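Periplasmic binding protein (PDB 5L9G) binds the opine mannopine in the periplasm and probably hands it to an ABC transporter for uptake into the bacterial cell. Local coordinates at residues A104-G109 with A289-K294; S119-L124 with G250-A255; F240-N245 with M306-S311; D246-T251 with Y320-N325. One frame throughout, in Å; residues are numbered along the deposited sequence.

Contact 1. Residues A104-G109 with A289-K294; sequences ADFPPG and APANMK
Phe106 lays one face of its ring over Asn292, whose CA sits 4.2 Å from the ring centroid in a CH-pi contact. This is loop packing in the periplasmic binding protein fold: the chain ahead of strand 111-112 meets the residues that leave strand 289-290 and turn into helix 294-299. Ring and amide planes of Phe106 and Asn292 stand 41° apart, and the ring also leans on Ala291, Phe106 CD2 lying 3.8 Å from Ala291 CB. Beside it Pro107 brings CD to 3.3 Å from Ala291 O.

One hydrogen bond joins the two backbones: Met293 N gives its hydrogen to Asp105 O at 2.8 Å. The extended Met293 side chain then runs past the same carbonyl, and its SD comes 3.6 Å from Ala104 O. In the next shell, Asn292 is set by both ends of its amide. With CG anti to the backbone N (chi1 -169°), OD1 turns back to accept from Lys294 N, capping the turn into the helix, while ND2 is bonded to Ser274 O. Asn292 N donates to Gln279 OE1. At the outer end the opposite charges of Asp105 and Lys294 are too far apart for a salt bridge but may still attract one another; the closer touch is by the aliphatic chain, Lys294 CD lying 3.4 Å from Asp105 OD1.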
loop_
_atom_site.group_PDB
_atom_site.type_symbol
_atom_site.label_atom_id
_atom_site.label_comp_id
_atom_site.label_asym_id
_atom_site.label_seq_id
_atom_site.Cartn_x
_atom_site.Cartn_y
_atom_site.Cartn_z
ATOM N N ALA A 104 -11.676 -13.139 -13.580
ATOM C CA ALA A 104 -12.259 -14.136 -12.666
ATOM C C ALA A 104 -11.236 -14.686 -11.649
ATOM O O ALA A 104 -11.624 -15.112 -10.565
ATOM C CB ALA A 104 -12.883 -15.278 -13.456
ATOM N N ASP A 105 -9.931 -14.646 -11.990
ATOM C CA ASP A 105 -8.842 -15.105 -11.124
ATOM C C ASP A 105 -8.430 -14.068 -10.078
ATOM O O ASP A 105 -7.624 -14.386 -9.211
ATOM C CB ASP A 105 -7.607 -15.458 -11.964
ATOM C CG ASP A 105 -7.817 -16.578 -12.955
ATOM O OD1 ASP A 105 -8.630 -17.485 -12.664
ATOM O OD2 ASP A 105 -7.115 -16.592 -13.981
ATOM N N PHE A 106 -8.917 -12.826 -10.189
ATOM C CA PHE A 106 -8.511 -11.761 -9.271
ATOM C C PHE A 106 -9.705 -11.216 -8.464
ATOM O O PHE A 106 -10.845 -11.409 -8.890
ATOM C CB PHE A 106 -7.806 -10.635 -10.070
ATOM C CG PHE A 106 -6.453 -11.038 -10.610
ATOM C CD1 PHE A 106 -6.345 -11.809 -11.764
ATOM C CD2 PHE A 106 -5.285 -10.673 -9.948
ATOM C CE1 PHE A 106 -5.094 -12.232 -12.226
ATOM C CE2 PHE A 106 -4.028 -11.057 -10.441
ATOM C CZ PHE A 106 -3.941 -11.843 -11.565
ATOM N N PRO A 107 -9.492 -10.528 -7.313
ATOM C CA PRO A 107 -10.646 -9.973 -6.579
ATOM C C PRO A 107 -11.468 -9.011 -7.456
ATOM O O PRO A 107 -10.910 -8.390 -8.374
ATOM C CB PRO A 107 -9.997 -9.238 -5.399
ATOM C CG PRO A 107 -8.663 -9.889 -5.217
ATOM C CD PRO A 107 -8.221 -10.218 -6.618
ATOM N N PRO A 108 -12.805 -8.914 -7.260
ATOM C CA PRO A 108 -13.586 -7.987 -8.096
ATOM C C PRO A 108 -13.119 -6.540 -7.917
ATOM O O PRO A 108 -12.793 -6.131 -6.800
ATOM C CB PRO A 108 -15.039 -8.200 -7.631
ATOM C CG PRO A 108 -14.935 -8.784 -6.280
ATOM C CD PRO A 108 -13.646 -9.567 -6.233
ATOM N N GLY A 109 -13.023 -5.824 -9.036
ATOM C CA GLY A 109 -12.574 -4.436 -9.081
ATOM C C GLY A 109 -11.067 -4.244 -9.015
ATOM O O GLY A 109 -10.589 -3.120 -9.198
ATOM N N ALA A 289 -0.017 -10.814 0.516
ATOM C CA ALA A 289 -1.012 -11.789 0.079
ATOM C C ALA A 289 -1.123 -11.716 -1.436
ATOM O O ALA A 289 -1.367 -10.633 -1.944
ATOM C CB ALA A 289 -2.366 -11.483 0.710
ATOM N N PRO A 290 -0.940 -12.824 -2.181
ATOM C CA PRO A 290 -1.086 -12.752 -3.656
ATOM C C PRO A 290 -2.506 -12.370 -4.070
ATOM O O PRO A 290 -3.458 -12.678 -3.338
ATOM C CB PRO A 290 -0.722 -14.168 -4.124
ATOM C CG PRO A 290 -0.970 -15.040 -2.947
ATOM C CD PRO A 290 -0.635 -14.197 -1.731
ATOM N N ALA A 291 -2.661 -11.669 -5.211
ATOM C CA ALA A 291 -4.001 -11.274 -5.692
ATOM C C ALA A 291 -4.603 -12.356 -6.599
ATOM O O ALA A 291 -5.825 -12.472 -6.686
ATOM C CB ALA A 291 -3.939 -9.944 -6.432
ATOM N N ASN A 292 -3.751 -13.148 -7.268
ATOM C CA ASN A 292 -4.222 -14.222 -8.148
ATOM C C ASN A 292 -4.719 -15.401 -7.292
ATOM O O ASN A 292 -3.920 -16.074 -6.641
ATOM C CB ASN A 292 -3.113 -14.658 -9.116
ATOM C CG ASN A 292 -3.582 -15.568 -10.224
ATOM O OD1 ASN A 292 -4.539 -16.332 -10.083
ATOM N ND2 ASN A 292 -2.896 -15.528 -11.347
ATOM N N MET A 293 -6.049 -15.627 -7.290
ATOM C CA MET A 293 -6.749 -16.679 -6.540
ATOM C C MET A 293 -6.169 -18.077 -6.792
ATOM O O MET A 293 -6.166 -18.913 -5.889
ATOM C CB MET A 293 -8.254 -16.680 -6.889
ATOM C CG MET A 293 -9.006 -15.474 -6.369
ATOM S SD MET A 293 -10.673 -15.242 -7.075
ATOM C CE MET A 293 -11.226 -13.869 -6.040
ATOM N N LYS A 294 -5.693 -18.330 -8.025
ATOM C CA LYS A 294 -5.090 -19.602 -8.409
ATOM C C LYS A 294 -3.771 -19.891 -7.656
ATOM O O LYS A 294 -3.438 -21.061 -7.482
ATOM C CB LYS A 294 -4.890 -19.690 -9.928
ATOM C CG LYS A 294 -6.186 -19.714 -10.736
ATOM C CD LYS A 294 -5.923 -19.541 -12.238
ATOM C CE LYS A 294 -5.654 -20.840 -12.963
ATOM N NZ LYS A 294 -5.411 -20.620 -14.415
#

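Contact 2. Residues S119-L124 with G250-A255; sequences SNYSTL and GTDGYA. With MO0 (mannopine), chain C.
The ring of Tyr121 is sandwiched between protein and ligand: Gly250 CA lies over one face, 4.1 Å from the centroid, and CB of mannopine over the opposite face. Asp252 N reaches the ring edge in plane, and the Asp252 carboxylate, tilted 31° from the ring, approaches obliquely with CG 3.4 Å from Tyr121 CE1. Trp226 adds an edge-to-face ring.

The two strands pair antiparallel. Tyr121 and Gly250 exchange two backbone hydrogen bonds, the shorter from Gly250 N to Tyr121 O at 2.8 Å; Ser119 and Asp252 do the same, though Ser119 N to Asp252 O is weak. Tyr121 CG sits between the backbone N and carbonyl carbon (chi1 63°), which swings the ring across the strand onto Gly250. A water ties Tyr121 OH to Thr251 N.

Ser119 and Asp252 point to the same face as the ring and hold mannopine. Its NE2 donates to Ser119 OG at 2.7 Å and to Asp252 OD2 at 2.9 Å, while the ligand N donates to that same OD2 at 2.8 Å. Asp252 OD1 lies 2.7 Å from the sugar-chain hydroxyl OAE. One carboxylate oxygen thus bonds both amide and amine nitrogens while the other lies close to a hydroxyl, consistent with selective recognition of a sugar-amino acid conjugate.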
loop_
_atom_site.group_PDB
_atom_site.type_symbol
_atom_site.label_atom_id
_atom_site.label_comp_id
_atom_site.label_asym_id
_atom_site.label_seq_id
_atom_site.Cartn_x
_atom_site.Cartn_y
_atom_site.Cartn_z
ATOM N N SER A 119 -1.254 -7.876 -5.347
ATOM C CA SER A 119 -1.333 -8.251 -3.933
ATOM C C SER A 119 -2.362 -7.466 -3.144
ATOM O O SER A 119 -2.807 -6.397 -3.572
ATOM C CB SER A 119 0.035 -8.013 -3.265
ATOM O OG SER A 119 0.386 -6.642 -3.358
ATOM N N ASN A 120 -2.697 -8.001 -1.962
ATOM C CA ASN A 120 -3.451 -7.340 -0.911
ATOM C C ASN A 120 -2.487 -7.175 0.266
ATOM O O ASN A 120 -1.633 -8.039 0.511
ATOM C CB ASN A 120 -4.711 -8.089 -0.482
ATOM C CG ASN A 120 -5.759 -8.072 -1.559
ATOM O OD1 ASN A 120 -6.227 -7.018 -2.006
ATOM N ND2 ASN A 120 -6.091 -9.234 -2.059
ATOM N N TYR A 121 -2.630 -6.067 0.978
ATOM C CA TYR A 121 -1.829 -5.707 2.145
ATOM C C TYR A 121 -2.718 -4.898 3.102
ATOM O O TYR A 121 -3.856 -4.567 2.759
ATOM C CB TYR A 121 -0.602 -4.889 1.712
ATOM C CG TYR A 121 -0.954 -3.565 1.068
ATOM C CD1 TYR A 121 -1.305 -3.490 -0.281
ATOM C CD2 TYR A 121 -0.927 -2.381 1.804
ATOM C CE1 TYR A 121 -1.645 -2.278 -0.873
ATOM C CE2 TYR A 121 -1.253 -1.162 1.218
ATOM C CZ TYR A 121 -1.593 -1.115 -0.123
ATOM O OH TYR A 121 -1.898 0.079 -0.706
ATOM N N SER A 122 -2.190 -4.565 4.277
ATOM C CA SER A 122 -2.942 -3.779 5.259
ATOM C C SER A 122 -2.138 -2.564 5.682
ATOM O O SER A 122 -0.908 -2.645 5.803
ATOM C CB SER A 122 -3.264 -4.617 6.496
ATOM O OG SER A 122 -4.079 -5.749 6.236
ATOM N N THR A 123 -2.833 -1.443 5.894
ATOM C CA THR A 123 -2.283 -0.221 6.484
ATOM C C THR A 123 -2.794 -0.334 7.919
ATOM O O THR A 123 -4.000 -0.218 8.148
ATOM C CB THR A 123 -2.789 1.013 5.760
ATOM O OG1 THR A 123 -2.342 0.958 4.402
ATOM C CG2 THR A 123 -2.298 2.283 6.402
ATOM N N LEU A 124 -1.900 -0.667 8.858
ATOM C CA LEU A 124 -2.301 -1.027 10.211
ATOM C C LEU A 124 -1.524 -0.312 11.314
ATOM O O LEU A 124 -0.531 0.350 11.037
ATOM C CB LEU A 124 -2.205 -2.593 10.371
ATOM C CG LEU A 124 -0.862 -3.271 9.980
ATOM C CD1 LEU A 124 0.276 -2.907 10.960
ATOM C CD2 LEU A 124 -1.012 -4.794 9.979
ATOM N N GLY A 250 -5.747 -2.937 1.543
ATOM C CA GLY A 250 -5.342 -2.321 0.287
ATOM C C GLY A 250 -5.060 -3.324 -0.797
ATOM O O GLY A 250 -4.968 -4.529 -0.537
ATOM N N THR A 251 -4.891 -2.807 -2.014
ATOM C CA THR A 251 -4.536 -3.582 -3.194
ATOM C C THR A 251 -3.428 -2.852 -3.939
ATOM O O THR A 251 -3.558 -1.665 -4.244
ATOM C CB THR A 251 -5.773 -3.835 -4.091
ATOM O OG1 THR A 251 -6.791 -4.469 -3.324
ATOM C CG2 THR A 251 -5.449 -4.699 -5.309
ATOM N N ASP A 252 -2.325 -3.545 -4.200
ATOM C CA ASP A 252 -1.243 -2.990 -5.015
ATOM C C ASP A 252 -1.295 -3.699 -6.350
ATOM O O ASP A 252 -1.820 -4.816 -6.453
ATOM C CB ASP A 252 0.128 -3.194 -4.355
ATOM C CG ASP A 252 0.556 -2.077 -3.421
ATOM O OD1 ASP A 252 -0.016 -0.959 -3.522
ATOM O OD2 ASP A 252 1.470 -2.306 -2.613
ATOM N N GLY A 253 -0.720 -3.073 -7.359
ATOM C CA GLY A 253 -0.714 -3.659 -8.683
ATOM C C GLY A 253 0.179 -2.910 -9.618
ATOM O O GLY A 253 0.920 -2.020 -9.186
ATOM N N TYR A 254 0.103 -3.280 -10.903
ATOM C CA TYR A 254 0.976 -2.742 -11.942
ATOM C C TYR A 254 0.222 -1.995 -13.023
ATOM O O TYR A 254 -0.883 -2.389 -13.417
ATOM C CB TYR A 254 1.788 -3.862 -12.605
ATOM C CG TYR A 254 2.712 -4.608 -11.661
ATOM C CD1 TYR A 254 3.794 -3.968 -11.063
ATOM C CD2 TYR A 254 2.499 -5.951 -11.361
ATOM C CE1 TYR A 254 4.662 -4.654 -10.209
ATOM C CE2 TYR A 254 3.349 -6.642 -10.491
ATOM C CZ TYR A 254 4.432 -5.989 -9.924
ATOM O OH TYR A 254 5.268 -6.664 -9.059
ATOM N N ALA A 255 0.884 -0.968 -13.565
ATOM C CA ALA A 255 0.387 -0.159 -14.683
ATOM C C ALA A 255 1.588 0.112 -15.587
ATOM O O ALA A 255 2.737 -0.003 -15.136
ATOM C CB ALA A 255 -0.182 1.151 -14.167
HETATM O OAB MO0 C . 0.823 4.355 -5.929
HETATM C CAF MO0 C . 2.100 4.806 -5.567
HETATM C CAG MO0 C . 2.508 4.388 -4.166
HETATM O OAC MO0 C . 2.079 5.332 -3.247
HETATM C CAH MO0 C . 2.142 2.970 -3.803
HETATM O OAM MO0 C . 2.639 2.065 -4.718
HETATM C CAI MO0 C . 2.493 2.546 -2.377
HETATM O OAD MO0 C . 3.870 2.598 -2.162
HETATM C CAJ MO0 C . 1.894 1.217 -2.012
HETATM O OAE MO0 C . 0.503 1.287 -2.141
HETATM C CAK MO0 C . 2.306 0.686 -0.631
HETATM N N MO0 C . 2.781 -0.696 -0.774
HETATM C CA MO0 C . 2.979 -1.373 0.531
HETATM C C MO0 C . 4.450 -1.427 0.869
HETATM O O MO0 C . 5.267 -0.813 0.151
HETATM C CB MO0 C . 2.359 -2.749 0.589
HETATM C CG MO0 C . 3.171 -3.792 -0.150
HETATM C CD MO0 C . 2.380 -4.991 -0.538
HETATM O OE1 MO0 C . 2.495 -6.136 0.261
HETATM N NE2 MO0 C . 1.638 -5.035 -1.532
HETATM O OXT MO0 C . 4.869 -2.028 1.908
HETATM O O HOH W 1 -4.445 0.059 -1.740
#

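Contact 3. Residues F240-N245 with M306-S311; sequences FAYTFN and MATMAS
Phe244 carries this contact almost alone, pushing the far end of its ring against the backbone of Ala307 to Ala310. Its CZ comes 3.6 Å from Thr308 O, which lies at the ring edge near the ring plane. On the neighbouring carbon, Phe244 CE2 is 3.7 Å from Ala307 O, while Phe244 CE1 lies 4.0 Å from Ala310 CA; both of these approach obliquely. CG is anti to the carbonyl carbon (chi1 -76°), and from there the ring projects off the strand into the bend between Ala307 and Ala310. This is the closer-packed part. Ser122 of strand 115-128 touches both Phe244 and Ala310, and Val318 and Gln319 border the ring as well.

The outer part is looser. Tyr242 OH comes no nearer than 4.4 Å to Thr308 CG2, and its polar bond is made elsewhere, with Gln231. Ala307 is exposed to solvent, and Thr308 turns its CB away from the strand, its OG1 bonded to Lys305 O. An ST turn spans Phe244, Asn245 N donating to Thr243 OG1 at 3.0 Å, and marks the corner in strand 240-256.

No hydrogen bond crosses between the segments. The carbonyls of Ala307 and Thr308 present oxygen to aromatic C-H carbons, a weakly polar arrangement at most, and Ala307 O has its real donor in Asn315 ND2; the strand and residues 307-310 are therefore joined by ring packing.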
loop_
_atom_site.group_PDB
_atom_site.type_symbol
_atom_site.label_atom_id
_atom_site.label_comp_id
_atom_site.label_asym_id
_atom_site.label_seq_id
_atom_site.Cartn_x
_atom_site.Cartn_y
_atom_site.Cartn_z
ATOM N N PHE A 240 8.161 -4.844 18.755
ATOM C CA PHE A 240 6.881 -4.251 18.428
ATOM C C PHE A 240 5.819 -5.305 18.292
ATOM O O PHE A 240 6.109 -6.492 18.093
ATOM C CB PHE A 240 6.970 -3.453 17.112
ATOM C CG PHE A 240 7.407 -2.015 17.275
ATOM C CD1 PHE A 240 8.641 -1.701 17.853
ATOM C CD2 PHE A 240 6.609 -0.972 16.814
ATOM C CE1 PHE A 240 9.053 -0.367 17.988
ATOM C CE2 PHE A 240 7.026 0.364 16.948
ATOM C CZ PHE A 240 8.252 0.656 17.524
ATOM N N ALA A 241 4.580 -4.861 18.394
ATOM C CA ALA A 241 3.412 -5.713 18.202
ATOM C C ALA A 241 2.491 -4.946 17.291
ATOM O O ALA A 241 2.678 -3.740 17.094
ATOM C CB ALA A 241 2.723 -6.007 19.524
ATOM N N TYR A 242 1.523 -5.638 16.699
ATOM C CA TYR A 242 0.564 -4.978 15.818
ATOM C C TYR A 242 -0.748 -5.705 15.829
ATOM O O TYR A 242 -0.836 -6.812 16.352
ATOM C CB TYR A 242 1.122 -4.815 14.390
ATOM C CG TYR A 242 1.319 -6.115 13.626
ATOM C CD1 TYR A 242 2.513 -6.819 13.712
ATOM C CD2 TYR A 242 0.345 -6.586 12.747
ATOM C CE1 TYR A 242 2.741 -7.962 12.937
ATOM C CE2 TYR A 242 0.556 -7.730 11.967
ATOM C CZ TYR A 242 1.761 -8.416 12.062
ATOM O OH TYR A 242 1.981 -9.554 11.298
ATOM N N THR A 243 -1.768 -5.072 15.263
ATOM C CA THR A 243 -3.113 -5.638 15.152
ATOM C C THR A 243 -3.667 -5.314 13.762
ATOM O O THR A 243 -3.277 -4.318 13.153
ATOM C CB THR A 243 -4.038 -5.058 16.265
ATOM O OG1 THR A 243 -5.338 -5.585 16.098
ATOM C CG2 THR A 243 -4.145 -3.523 16.225
ATOM N N PHE A 244 -4.624 -6.119 13.294
ATOM C CA PHE A 244 -5.330 -5.814 12.045
ATOM C C PHE A 244 -6.614 -5.024 12.374
ATOM O O PHE A 244 -7.328 -4.627 11.444
ATOM C CB PHE A 244 -5.694 -7.102 11.279
ATOM C CG PHE A 244 -4.514 -7.725 10.561
ATOM C CD1 PHE A 244 -4.152 -7.302 9.286
ATOM C CD2 PHE A 244 -3.782 -8.748 11.152
ATOM C CE1 PHE A 244 -3.058 -7.886 8.617
ATOM C CE2 PHE A 244 -2.692 -9.323 10.489
ATOM C CZ PHE A 244 -2.335 -8.890 9.229
ATOM N N ASN A 245 -6.934 -4.822 13.691
ATOM C CA ASN A 245 -8.144 -4.068 14.063
ATOM C C ASN A 245 -8.062 -2.641 13.512
ATOM O O ASN A 245 -7.039 -1.977 13.710
ATOM C CB ASN A 245 -8.337 -4.020 15.583
ATOM C CG ASN A 245 -9.698 -3.486 15.951
ATOM O OD1 ASN A 245 -10.734 -4.050 15.564
ATOM N ND2 ASN A 245 -9.730 -2.322 16.589
ATOM N N MET A 306 -1.216 -17.875 6.670
ATOM C CA MET A 306 -2.448 -17.135 6.373
ATOM C C MET A 306 -2.728 -16.025 7.408
ATOM O O MET A 306 -3.177 -14.946 7.028
ATOM C CB MET A 306 -3.647 -18.084 6.272
ATOM C CG MET A 306 -3.586 -19.037 5.082
ATOM S SD MET A 306 -4.152 -18.304 3.518
ATOM C CE MET A 306 -4.371 -19.781 2.530
ATOM N N ALA A 307 -2.418 -16.271 8.697
ATOM C CA ALA A 307 -2.643 -15.330 9.802
ATOM C C ALA A 307 -1.979 -13.961 9.614
ATOM O O ALA A 307 -2.491 -12.963 10.120
ATOM C CB ALA A 307 -2.202 -15.952 11.120
ATOM N N THR A 308 -0.859 -13.912 8.878
ATOM C CA THR A 308 -0.126 -12.676 8.586
ATOM C C THR A 308 -0.692 -11.988 7.326
ATOM O O THR A 308 -0.313 -10.851 7.028
ATOM C CB THR A 308 1.371 -12.993 8.381
ATOM O OG1 THR A 308 1.514 -13.881 7.260
ATOM C CG2 THR A 308 2.022 -13.599 9.624
ATOM N N MET A 309 -1.537 -12.706 6.556
ATOM C CA MET A 309 -2.104 -12.196 5.302
ATOM C C MET A 309 -3.270 -11.267 5.511
ATOM O O MET A 309 -4.245 -11.613 6.197
ATOM C CB MET A 309 -2.468 -13.334 4.332
ATOM C CG MET A 309 -1.261 -14.076 3.833
ATOM S SD MET A 309 -1.694 -15.291 2.592
ATOM C CE MET A 309 -0.085 -15.838 2.128
ATOM N N ALA A 310 -3.187 -10.092 4.875
ATOM C CA ALA A 310 -4.208 -9.057 4.928
ATOM C C ALA A 310 -5.589 -9.575 4.540
ATOM O O ALA A 310 -6.600 -9.118 5.086
ATOM C CB ALA A 310 -3.842 -7.933 3.986
ATOM N N SER A 311 -5.621 -10.505 3.575
ATOM C CA SER A 311 -6.852 -11.044 3.005
ATOM C C SER A 311 -7.366 -12.320 3.682
ATOM O O SER A 311 -8.370 -12.858 3.231
ATOM C CB SER A 311 -6.690 -11.247 1.497
ATOM O OG SER A 311 -5.587 -12.097 1.238
#

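Contact 4. Residues D246-T251 with Y320-N325; sequences DAQLGT and YSVDPN
Gln248 and Tyr320 lie on one face of a parallel strand pair, their side chains crossing with amide and ring planes 67° apart. From its CB, 3.4 Å from Tyr320 OH, Gln248 runs out fully extended, CG anti to the backbone N (chi1 -180°). CG continues past the same end of the ring, 3.7 Å from Tyr320 CZ. At CD the chain also gains a second neighbour, Val322 CB at 3.7 Å, and the amide at the tip lies between the phenol end and Val322. Asp246 O lies at the edge of the Tyr320 ring, near its plane, by CE1, while Tyr178 and Glu164 from the surrounding helices close around the pair.

The backbones run in step, Gln248 beside Tyr320 and Leu249 beside Ser321. Tyr320 N donates to Ala247 O at 3.3 Å, Leu249 N to Tyr320 O at 2.9 Å with an N-H...O angle of 173°, and Val322 N to Leu249 O at 3.0 Å. On the other face Leu249 CD2 packs 3.8 Å from Ser321 OG. Beyond Val322 the chain enters helix 324-343, where Asp323 is the N-cap, its OD1 accepting from Asn325 N.

At the other end Asp246 turns its side chain away from strand 320-321 to a salt bridge with Arg174 and a hydrogen bond from Met140 N. The short strand 320-321 is thus stitched to the edge of strand 240-256 by backbone bonds, while the Gln248 face mixes aliphatic packing with a buried phenol and amide.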
loop_
_atom_site.group_PDB
_atom_site.type_symbol
_atom_site.label_atom_id
_atom_site.label_comp_id
_atom_site.label_asym_id
_atom_site.label_seq_id
_atom_site.Cartn_x
_atom_site.Cartn_y
_atom_site.Cartn_z
ATOM N N ASP A 246 -9.102 -2.204 12.781
ATOM C CA ASP A 246 -9.164 -0.871 12.137
ATOM C C ASP A 246 -8.151 -0.688 11.007
ATOM O O ASP A 246 -7.906 0.447 10.572
ATOM C CB ASP A 246 -9.031 0.277 13.164
ATOM C CG ASP A 246 -10.283 0.592 13.934
ATOM O OD1 ASP A 246 -11.382 0.136 13.509
ATOM O OD2 ASP A 246 -10.180 1.323 14.941
ATOM N N ALA A 247 -7.542 -1.787 10.520
ATOM C CA ALA A 247 -6.601 -1.645 9.414
ATOM C C ALA A 247 -7.369 -1.474 8.084
ATOM O O ALA A 247 -8.531 -1.877 7.961
ATOM C CB ALA A 247 -5.670 -2.852 9.340
ATOM N N GLN A 248 -6.719 -0.863 7.100
ATOM C CA GLN A 248 -7.300 -0.688 5.778
ATOM C C GLN A 248 -6.734 -1.785 4.880
ATOM O O GLN A 248 -5.512 -1.936 4.776
ATOM C CB GLN A 248 -6.948 0.690 5.203
ATOM C CG GLN A 248 -7.542 0.933 3.806
ATOM C CD GLN A 248 -7.127 2.276 3.280
ATOM O OE1 GLN A 248 -7.867 3.227 3.388
ATOM N NE2 GLN A 248 -5.910 2.444 2.850
ATOM N N LEU A 249 -7.633 -2.544 4.228
ATOM C CA LEU A 249 -7.248 -3.616 3.304
ATOM C C LEU A 249 -7.012 -2.970 1.945
ATOM O O LEU A 249 -7.945 -2.438 1.330
ATOM C CB LEU A 249 -8.366 -4.694 3.266
ATOM C CG LEU A 249 -8.221 -5.859 2.264
ATOM C CD1 LEU A 249 -6.936 -6.621 2.480
ATOM C CD2 LEU A 249 -9.408 -6.812 2.381
ATOM N N GLY A 250 -5.747 -2.937 1.543
ATOM C CA GLY A 250 -5.342 -2.321 0.287
ATOM C C GLY A 250 -5.060 -3.324 -0.797
ATOM O O GLY A 250 -4.968 -4.529 -0.537
ATOM N N THR A 251 -4.891 -2.807 -2.014
ATOM C CA THR A 251 -4.536 -3.582 -3.194
ATOM C C THR A 251 -3.428 -2.852 -3.939
ATOM O O THR A 251 -3.558 -1.665 -4.244
ATOM C CB THR A 251 -5.773 -3.835 -4.091
ATOM O OG1 THR A 251 -6.791 -4.469 -3.324
ATOM C CG2 THR A 251 -5.449 -4.699 -5.309
ATOM N N TYR A 320 -11.502 -2.759 6.853
ATOM C CA TYR A 320 -12.430 -2.208 5.871
ATOM C C TYR A 320 -11.563 -2.049 4.606
ATOM O O TYR A 320 -10.356 -1.828 4.731
ATOM C CB TYR A 320 -13.049 -0.869 6.341
ATOM C CG TYR A 320 -12.046 0.257 6.320
ATOM C CD1 TYR A 320 -11.070 0.365 7.308
ATOM C CD2 TYR A 320 -11.992 1.146 5.250
ATOM C CE1 TYR A 320 -10.087 1.344 7.247
ATOM C CE2 TYR A 320 -10.993 2.107 5.162
ATOM C CZ TYR A 320 -10.061 2.220 6.179
ATOM O OH TYR A 320 -9.074 3.165 6.104
ATOM N N SER A 321 -12.161 -2.188 3.415
ATOM C CA SER A 321 -11.407 -2.066 2.160
ATOM C C SER A 321 -11.240 -0.623 1.721
ATOM O O SER A 321 -12.166 0.182 1.881
ATOM C CB SER A 321 -12.071 -2.863 1.045
ATOM O OG SER A 321 -11.897 -4.257 1.222
ATOM N N VAL A 322 -10.074 -0.295 1.121
ATOM C CA VAL A 322 -9.867 1.047 0.543
ATOM C C VAL A 322 -10.949 1.251 -0.542
ATOM O O VAL A 322 -11.332 0.281 -1.204
ATOM C CB VAL A 322 -8.415 1.227 -0.016
ATOM C CG1 VAL A 322 -8.120 0.264 -1.167
ATOM C CG2 VAL A 322 -8.123 2.672 -0.429
ATOM N N ASP A 323 -11.447 2.482 -0.712
ATOM C CA ASP A 323 -12.435 2.743 -1.742
ATOM C C ASP A 323 -11.833 3.623 -2.823
ATOM O O ASP A 323 -11.727 4.835 -2.629
ATOM C CB ASP A 323 -13.733 3.359 -1.176
ATOM C CG ASP A 323 -14.870 3.502 -2.184
ATOM O OD1 ASP A 323 -14.662 3.164 -3.386
ATOM O OD2 ASP A 323 -15.950 3.963 -1.783
ATOM N N PRO A 324 -11.443 3.031 -3.973
ATOM C CA PRO A 324 -10.859 3.846 -5.061
ATOM C C PRO A 324 -11.802 4.935 -5.581
ATOM O O PRO A 324 -11.311 5.960 -6.047
ATOM C CB PRO A 324 -10.519 2.826 -6.146
ATOM C CG PRO A 324 -10.471 1.505 -5.441
ATOM C CD PRO A 324 -11.493 1.602 -4.339
ATOM N N ASN A 325 -13.140 4.732 -5.485
ATOM C CA ASN A 325 -14.131 5.733 -5.913
ATOM C C ASN A 325 -14.009 7.021 -5.096
ATOM O O ASN A 325 -14.147 8.097 -5.666
ATOM C CB ASN A 325 -15.554 5.174 -5.854
ATOM C CG ASN A 325 -15.824 4.015 -6.794
ATOM O OD1 ASN A 325 -16.604 3.108 -6.489
ATOM N ND2 ASN A 325 -15.180 4.002 -7.951
#

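In the fold
Strand 240-256 runs through contacts 2, 3 and 4. Contacts 2 and 4 are both buried and follow one another along the strand: the two share Gly250 and Thr251, and their centres are 9 Å apart. Strand 115-128 pairs antiparallel in contact 2, whereas strand 320-321 pairs parallel in contact 4. Contact 3, ahead of the corner in the same strand, is a surface contact without cross-segment hydrogen bonds. Contact 1 is partly buried and loop-based, yet reaches the same sheet because Ala289 O is probably hydrogen-bonded to Asn120 N. Of the four, contact 2 holds mannopine directly; contacts 1 and 4 carry charges at their margins, and contact 3 relies on ring packing.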